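Long-range contact in EreC (Klebsiella pneumoniae, PDB 6XCQ), which probably inactivates macrolide antibiotics such as erythromycin by hydrolysing the ester bond of the lactone ring, giving resistance: residues A[392-406]-A[417-429]. The protein carries 1 engineered substitution. Numbering follows the deposited sequence. Where two conformers were deposited one is given.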
ATOM      1  N   SER A 392       8.475  23.401  -0.935  1.00 17.58           N
ATOM      2  CA  SER A 392       8.450  22.173  -0.153  1.00 14.67           C
ATOM      3  C   SER A 392       9.725  21.993   0.658  1.00 19.30           C
ATOM      4  O   SER A 392      10.732  22.666   0.451  1.00 15.45           O
ATOM      5  CB  SER A 392       8.269  20.938  -1.038  1.00 23.18           C
ATOM      6  OG  SER A 392       7.144  21.073  -1.868  1.00 15.56           O
ATOM      7  N   CYS A 393       9.698  20.998   1.536  1.00 20.38           N
ATOM      8  CA  CYS A 393      10.765  20.828   2.506  1.00 17.10           C
ATOM      9  C   CYS A 393      11.040  19.344   2.722  1.00 18.78           C
ATOM     10  O   CYS A 393      10.123  18.524   2.731  1.00 16.14           O
ATOM     11  CB  CYS A 393      10.388  21.507   3.826  1.00 17.21           C
ATOM     12  SG  CYS A 393      11.662  21.384   5.101  1.00 26.17           S
ATOM     13  N   LEU A 394      12.310  19.013   2.939  0.57 15.48           N
ATOM     14  CA  LEU A 394      12.736  17.652   3.244  0.57 18.23           C
ATOM     15  C   LEU A 394      13.600  17.681   4.497  0.57 20.15           C
ATOM     16  O   LEU A 394      14.572  18.442   4.553  0.57 16.06           O
ATOM     17  CB  LEU A 394      13.518  17.073   2.063  0.57 19.46           C
ATOM     18  CG  LEU A 394      14.105  15.673   2.093  0.57 30.13           C
ATOM     19  CD1 LEU A 394      13.028  14.655   2.404  0.57 15.53           C
ATOM     20  CD2 LEU A 394      14.717  15.405   0.736  0.57 28.33           C
ATOM     21  N   THR A 395      13.251  16.862   5.497  1.00 13.69           N
ATOM     22  CA  THR A 395      13.920  16.875   6.789  1.00 17.33           C
ATOM     23  C   THR A 395      14.146  15.452   7.281  1.00 23.44           C
ATOM     24  O   THR A 395      13.302  14.574   7.082  1.00 19.58           O
ATOM     25  CB  THR A 395      13.125  17.676   7.844  1.00 23.67           C
ATOM     26  OG1 THR A 395      13.928  17.847   9.018  1.00 29.11           O
ATOM     27  CG2 THR A 395      11.844  16.973   8.254  1.00 19.66           C
ATOM     28  N   LEU A 396      15.308  15.224   7.892  1.00 16.05           N
ATOM     29  CA  LEU A 396      15.518  14.000   8.651  1.00 20.94           C
ATOM     30  C   LEU A 396      14.832  14.131  10.004  1.00 22.68           C
ATOM     31  O   LEU A 396      14.450  15.221  10.423  1.00 25.86           O
ATOM     32  CB  LEU A 396      17.006  13.719   8.833  1.00 23.39           C
ATOM     33  CG  LEU A 396      17.842  13.813   7.558  1.00 29.81           C
ATOM     34  CD1 LEU A 396      19.317  13.667   7.902  1.00 51.09           C
ATOM     35  CD2 LEU A 396      17.424  12.770   6.514  1.00 21.07           C
ATOM     36  N   THR A 397      14.643  13.003  10.679  1.00 18.50           N
ATOM     37  CA  THR A 397      13.944  13.012  11.953  1.00 22.67           C
ATOM     38  C   THR A 397      14.856  12.764  13.143  1.00 22.50           C
ATOM     39  O   THR A 397      14.384  12.825  14.283  1.00 30.70           O
ATOM     40  CB  THR A 397      12.839  11.953  11.959  1.00 23.23           C
ATOM     41  OG1 THR A 397      13.424  10.672  11.681  1.00 27.03           O
ATOM     42  CG2 THR A 397      11.789  12.282  10.924  1.00 18.46           C
ATOM     43  N   ASP A 398      16.122  12.426  12.906  0.56 31.54           N
ATOM     44  CA  ASP A 398      17.049  12.093  13.986  0.56 35.75           C
ATOM     45  C   ASP A 398      17.768  13.367  14.427  0.56 35.16           C
ATOM     46  O   ASP A 398      18.960  13.576  14.195  0.56 37.65           O
ATOM     47  CB  ASP A 398      18.024  11.006  13.545  0.56 40.02           C
ATOM     48  CG  ASP A 398      18.937  10.543  14.674  0.56 40.04           C
ATOM     49  OD1 ASP A 398      18.662  10.886  15.848  0.56 27.41           O
ATOM     50  OD2 ASP A 398      19.930   9.838  14.387  0.56 37.53           O
ATOM     51  N   ALA A 399      16.988  14.245  15.054  1.00 30.53           N
ATOM     52  CA  ALA A 399      17.515  15.390  15.771  1.00 37.21           C
ATOM     53  C   ALA A 399      16.495  15.761  16.834  1.00 35.56           C
ATOM     54  O   ALA A 399      15.291  15.647  16.577  1.00 38.79           O
ATOM     55  CB  ALA A 399      17.766  16.590  14.850  1.00 38.77           C
ATOM     56  N   PRO A 400      16.929  16.160  18.033  1.00 36.68           N
ATOM     57  CA  PRO A 400      15.970  16.621  19.047  1.00 28.01           C
ATOM     58  C   PRO A 400      15.016  17.647  18.451  1.00 26.02           C
ATOM     59  O   PRO A 400      15.410  18.489  17.644  1.00 32.28           O
ATOM     60  CB  PRO A 400      16.865  17.229  20.136  1.00 33.91           C
ATOM     61  CG  PRO A 400      18.271  17.266  19.538  1.00 45.59           C
ATOM     62  CD  PRO A 400      18.310  16.164  18.536  1.00 39.60           C
ATOM     63  N   MET A 401      13.746  17.560  18.830  0.53 24.34           N
ATOM     64  CA  MET A 401      12.778  18.520  18.315  0.53 24.69           C
ATOM     65  C   MET A 401      11.493  18.398  19.107  0.53 19.69           C
ATOM     66  O   MET A 401      11.248  17.395  19.782  0.53 22.51           O
ATOM     67  CB  MET A 401      12.494  18.309  16.823  0.53 30.18           C
ATOM     68  CG  MET A 401      11.677  17.083  16.519  0.53 22.95           C
ATOM     69  SD  MET A 401      11.497  16.821  14.741  0.53 25.79           S
ATOM     70  CE  MET A 401      11.412  15.021  14.693  0.53 31.66           C
ATOM     71  N   LYS A 402      10.677  19.442  19.007  1.00 21.60           N
ATOM     72  CA  LYS A 402       9.392  19.512  19.685  1.00 22.45           C
ATOM     73  C   LYS A 402       8.318  18.681  19.008  1.00 17.67           C
ATOM     74  O   LYS A 402       7.263  18.469  19.613  1.00 18.87           O
ATOM     75  CB  LYS A 402       8.895  20.967  19.771  1.00 19.61           C
ATOM     76  CG  LYS A 402       9.769  21.884  20.619  1.00 23.28           C
ATOM     77  CD  LYS A 402       9.119  23.249  20.871  1.00 23.56           C
ATOM     78  CE  LYS A 402       8.950  24.055  19.598  1.00 34.19           C
ATOM     79  NZ  LYS A 402       8.726  25.513  19.892  1.00 23.81           N
ATOM     80  N   ALA A 403       8.554  18.238  17.774  1.00 20.78           N
ATOM     81  CA  ALA A 403       7.517  17.600  16.978  1.00 19.17           C
ATOM     82  C   ALA A 403       7.182  16.228  17.551  1.00 20.09           C
ATOM     83  O   ALA A 403       8.059  15.373  17.706  1.00 16.81           O
ATOM     84  CB  ALA A 403       7.971  17.482  15.526  1.00 19.99           C
ATOM     85  N   LYS A 404       5.914  16.028  17.872  1.00 20.66           N
ATOM     86  CA  LYS A 404       5.429  14.732  18.321  1.00 21.89           C
ATOM     87  C   LYS A 404       4.196  14.267  17.573  1.00 20.19           C
ATOM     88  O   LYS A 404       3.801  13.104  17.729  1.00 27.20           O
ATOM     89  CB  LYS A 404       5.108  14.777  19.819  1.00 28.75           C
ATOM     90  CG  LYS A 404       6.333  14.588  20.698  1.00 23.26           C
ATOM     91  CD  LYS A 404       5.981  14.822  22.153  1.00 26.93           C
ATOM     92  CE  LYS A 404       7.179  14.523  23.050  1.00 22.51           C
ATOM     93  NZ  LYS A 404       8.233  15.545  22.836  1.00 18.21           N
ATOM     94  N   ARG A 405       3.564  15.128  16.782  0.63 16.35           N
ATOM     95  CA  ARG A 405       2.375  14.752  16.040  0.63 18.54           C
ATOM     96  C   ARG A 405       2.525  15.179  14.586  0.63 18.31           C
ATOM     97  O   ARG A 405       3.291  16.093  14.266  0.63 17.86           O
ATOM     98  CB  ARG A 405       1.093  15.337  16.674  0.63 20.15           C
ATOM     99  CG  ARG A 405       1.040  16.845  16.834  0.63 23.61           C
ATOM    100  CD  ARG A 405      -0.123  17.257  17.753  0.63 22.20           C
ATOM    101  NE  ARG A 405       0.277  17.317  19.157  0.63 22.34           N
ATOM    102  CZ  ARG A 405      -0.094  16.439  20.083  0.63 26.45           C
ATOM    103  NH1 ARG A 405      -0.887  15.427  19.765  0.63 26.57           N
ATOM    104  NH2 ARG A 405       0.328  16.574  21.329  0.63 26.69           N
ATOM    105  N   MET A 406       1.820  14.471  13.698  1.00 18.23           N
ATOM    106  CA  MET A 406       1.856  14.769  12.272  1.00 16.50           C
ATOM    107  C   MET A 406       0.470  14.538  11.693  1.00 17.42           C
ATOM    108  O   MET A 406      -0.249  13.634  12.124  1.00 19.25           O
ATOM    109  CB  MET A 406       2.901  13.902  11.538  1.00 17.14           C
ATOM    110  CG  MET A 406       3.061  14.224  10.048  1.00 11.73           C
ATOM    111  SD  MET A 406       4.614  13.552   9.391  1.00 19.37           S
ATOM    112  CE  MET A 406       4.447  11.839   9.888  1.00 14.08           C
ATOM    113  N   LEU A 417       8.655  10.580  16.490  1.00 17.51           N
ATOM    114  CA  LEU A 417       8.849  10.684  15.051  1.00 21.81           C
ATOM    115  C   LEU A 417      10.262  10.307  14.612  1.00 17.49           C
ATOM    116  O   LEU A 417      10.454   9.970  13.440  1.00 26.42           O
ATOM    117  CB  LEU A 417       8.473  12.095  14.567  1.00 11.76           C
ATOM    118  CG  LEU A 417       6.967  12.372  14.681  1.00 20.26           C
ATOM    119  CD1 LEU A 417       6.684  13.868  14.713  1.00 17.62           C
ATOM    120  CD2 LEU A 417       6.174  11.714  13.546  1.00 17.74           C
ATOM    121  N   SER A 418      11.249  10.349  15.508  0.72 20.38           N
ATOM    122  CA  SER A 418      12.577   9.848  15.149  0.72 23.28           C
ATOM    123  C   SER A 418      12.568   8.334  14.968  0.72 19.20           C
ATOM    124  O   SER A 418      13.288   7.795  14.117  0.72 20.78           O
ATOM    125  CB  SER A 418      13.603  10.244  16.211  0.72 28.53           C
ATOM    126  OG  SER A 418      13.230   9.748  17.487  0.72 28.40           O
ATOM    127  N   GLU A 419      11.772   7.633  15.765  1.00 20.75           N
ATOM    128  CA  GLU A 419      11.659   6.189  15.621  1.00 19.91           C
ATOM    129  C   GLU A 419      10.658   5.805  14.543  1.00 19.15           C
ATOM    130  O   GLU A 419      10.774   4.726  13.949  1.00 19.17           O
ATOM    131  CB  GLU A 419      11.224   5.587  16.951  1.00 21.08           C
ATOM    132  CG  GLU A 419      12.188   5.894  18.072  1.00 31.31           C
ATOM    133  CD  GLU A 419      12.037   4.926  19.206  1.00 57.54           C
ATOM    134  OE1 GLU A 419      13.060   4.364  19.651  1.00 84.39           O
ATOM    135  OE2 GLU A 419      10.881   4.733  19.651  1.00 53.05           O
ATOM    136  N   ALA A 420       9.669   6.668  14.290  1.00 21.31           N
ATOM    137  CA  ALA A 420       8.558   6.319  13.414  1.00 18.65           C
ATOM    138  C   ALA A 420       8.931   6.432  11.942  1.00 22.22           C
ATOM    139  O   ALA A 420       8.514   5.596  11.131  1.00 19.54           O
ATOM    140  CB  ALA A 420       7.356   7.211  13.729  1.00 19.62           C
ATOM    141  N   PHE A 421       9.699   7.461  11.574  1.00 14.44           N
ATOM    142  CA  PHE A 421      10.084   7.685  10.186  1.00 16.59           C
ATOM    143  C   PHE A 421      11.557   8.049  10.125  1.00 19.21           C
ATOM    144  O   PHE A 421      12.127   8.549  11.095  1.00 19.74           O
ATOM    145  CB  PHE A 421       9.234   8.800   9.549  1.00 12.34           C
ATOM    146  CG  PHE A 421       7.777   8.476   9.519  1.00 16.99           C
ATOM    147  CD1 PHE A 421       7.260   7.650   8.518  1.00 15.75           C
ATOM    148  CD2 PHE A 421       6.931   8.938  10.510  1.00 15.03           C
ATOM    149  CE1 PHE A 421       5.908   7.333   8.496  1.00 15.27           C
ATOM    150  CE2 PHE A 421       5.584   8.612  10.489  1.00 15.42           C
ATOM    151  CZ  PHE A 421       5.082   7.799   9.474  1.00 11.78           C
ATOM    152  N   ASP A 422      12.164   7.814   8.960  1.00 16.58           N
ATOM    153  CA  ASP A 422      13.548   8.218   8.736  1.00 18.28           C
ATOM    154  C   ASP A 422      13.660   9.632   8.184  1.00 20.20           C
ATOM    155  O   ASP A 422      14.637  10.320   8.492  1.00 17.86           O
ATOM    156  CB  ASP A 422      14.245   7.247   7.781  1.00 16.71           C
ATOM    157  CG  ASP A 422      14.391   5.847   8.374  1.00 24.84           C
ATOM    158  OD1 ASP A 422      15.350   5.613   9.142  1.00 20.10           O
ATOM    159  OD2 ASP A 422      13.522   4.991   8.097  1.00 20.75           O
ATOM    160  N   ALA A 423      12.685  10.082   7.390  1.00 12.61           N
ATOM    161  CA  ALA A 423      12.678  11.439   6.852  1.00 16.90           C
ATOM    162  C   ALA A 423      11.234  11.879   6.665  1.00 17.58           C
ATOM    163  O   ALA A 423      10.313  11.063   6.716  1.00 16.48           O
ATOM    164  CB  ALA A 423      13.444  11.539   5.529  1.00 14.52           C
ATOM    165  N   ILE A 424      11.045  13.188   6.458  1.00 14.28           N
ATOM    166  CA  ILE A 424       9.730  13.777   6.214  1.00 13.51           C
ATOM    167  C   ILE A 424       9.800  14.669   4.986  1.00 20.55           C
ATOM    168  O   ILE A 424      10.721  15.485   4.845  1.00 22.02           O
ATOM    169  CB  ILE A 424       9.203  14.607   7.400  1.00 14.31           C
ATOM    170  CG1 ILE A 424       9.469  13.934   8.757  1.00 19.45           C
ATOM    171  CG2 ILE A 424       7.713  14.860   7.212  1.00 17.65           C
ATOM    172  CD1 ILE A 424       8.539  12.761   9.078  1.00 12.41           C
ATOM    173  N   VAL A 425       8.798  14.533   4.121  1.00 15.75           N
ATOM    174  CA  VAL A 425       8.589  15.386   2.955  1.00 13.19           C
ATOM    175  C   VAL A 425       7.329  16.195   3.212  1.00 15.94           C
ATOM    176  O   VAL A 425       6.281  15.627   3.537  1.00 14.52           O
ATOM    177  CB  VAL A 425       8.459  14.527   1.681  1.00 16.70           C
ATOM    178  CG1 VAL A 425       8.033  15.333   0.481  1.00 16.48           C
ATOM    179  CG2 VAL A 425       9.757  13.788   1.407  1.00 17.39           C
ATOM    180  N   CYS A 426       7.413  17.513   3.056  1.00 11.77           N
ATOM    181  CA  CYS A 426       6.265  18.361   3.349  1.00 14.85           C
ATOM    182  C   CYS A 426       6.032  19.321   2.189  1.00 17.69           C
ATOM    183  O   CYS A 426       6.936  20.076   1.819  1.00 14.68           O
ATOM    184  CB  CYS A 426       6.484  19.115   4.663  1.00 15.15           C
ATOM    185  SG  CYS A 426       5.056  20.128   5.148  1.00 15.53           S
ATOM    186  N   VAL A 427       4.839  19.267   1.598  1.00 16.20           N
ATOM    187  CA  VAL A 427       4.492  20.082   0.432  1.00 16.03           C
ATOM    188  C   VAL A 427       3.599  21.237   0.886  1.00 18.85           C
ATOM    189  O   VAL A 427       3.079  21.211   2.010  1.00 16.90           O
ATOM    190  CB  VAL A 427       3.823  19.224  -0.657  1.00 16.14           C
ATOM    191  CG1 VAL A 427       4.763  18.074  -1.087  1.00 14.72           C
ATOM    192  CG2 VAL A 427       2.474  18.676  -0.158  1.00 17.40           C
ATOM    193  N   PRO A 428       3.411  22.282   0.073  1.00 19.67           N
ATOM    194  CA  PRO A 428       2.703  23.469   0.578  1.00 18.29           C
ATOM    195  C   PRO A 428       1.201  23.289   0.723  1.00 17.95           C
ATOM    196  O   PRO A 428       0.580  24.016   1.512  1.00 22.72           O
ATOM    197  CB  PRO A 428       3.031  24.547  -0.473  1.00 25.18           C
ATOM    198  CG  PRO A 428       4.306  24.094  -1.107  1.00 21.19           C
ATOM    199  CD  PRO A 428       4.167  22.584  -1.159  1.00 17.11           C
ATOM    200  N   SER A 429       0.594  22.364  -0.012  1.00 12.21           N
ATOM    201  CA  SER A 429      -0.858  22.260  -0.062  1.00 19.66           C
ATOM    202  C   SER A 429      -1.198  20.834  -0.459  1.00 16.74           C
ATOM    203  O   SER A 429      -0.343  20.102  -0.964  1.00 22.01           O
ATOM    204  CB  SER A 429      -1.451  23.264  -1.062  1.00 22.67           C
ATOM    205  OG  SER A 429      -0.862  23.063  -2.341  1.00 30.36           O
TER
HETATM  206  O   HOH W   1      15.559   8.932  12.664  1.00 29.26           O
HETATM  207  O   HOH W   2      16.483  10.326  10.386  1.00 35.22           O
HETATM  208  O   HOH W   3       8.939  12.752  18.333  1.00 19.53           O
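Thr395 and Ile424 lie side by side on two antiparallel strands, 392-396 and 423-427, near one edge of the mixed eight-stranded sheet, next to the outermost strand 33-36. Both point to the same face, and Thr395 CG2 rests 3.6 Å from Ile424 CB. Their backbones form a hydrogen-bonded pair, as do those of Cys393 and Cys426. In the first pair Ile424 N bonds to Thr395 O at 2.7 Å. Cys393 also forms a disulfide with Cys387 of helix 379-387, which ties the strand to that helix. The other face carries Leu394, Leu396, Ala423 and Val425. There, in one of the two conformers of Leu394, its CD1 reaches CG2 of Val425 at 3.5 Å, with the two side chains at a slant.

Beyond strand 392-396, the chain loops round to the face of Ile424. Met406 and Ile424 meet tip to tip, SD to CG2 at 4.0 Å. CG of Met406 stands anti to the backbone N (chi1 -176°), and a bend at chi3 (54°) turns CE to the Phe421 ring. CE lies 3.5 Å from Phe421 CE2 and approaches the ring obliquely. Ala342 of strand 338-345 touches both Met406 and Phe421. Leu417 fills the inside of the loop: its CD1 packs on Ala403, and its CD2 touches Met406 CE.

Thr397 joins the strand pair to the end of helix 417-420. The Thr397 and Ile424 side chains cross at about a right angle, with CG2 of Thr397 against CG1 of Ile424. The Thr397 hydroxyl donates to Phe421 O, the carbonyl of the first residue past the helix. This bond is short, OG1 to O 2.6 Å, and OG1 sits 34° out of the carbonyl plane. One water donates to both Thr397 OG1 and Ser418 O, at 2.9 Å each.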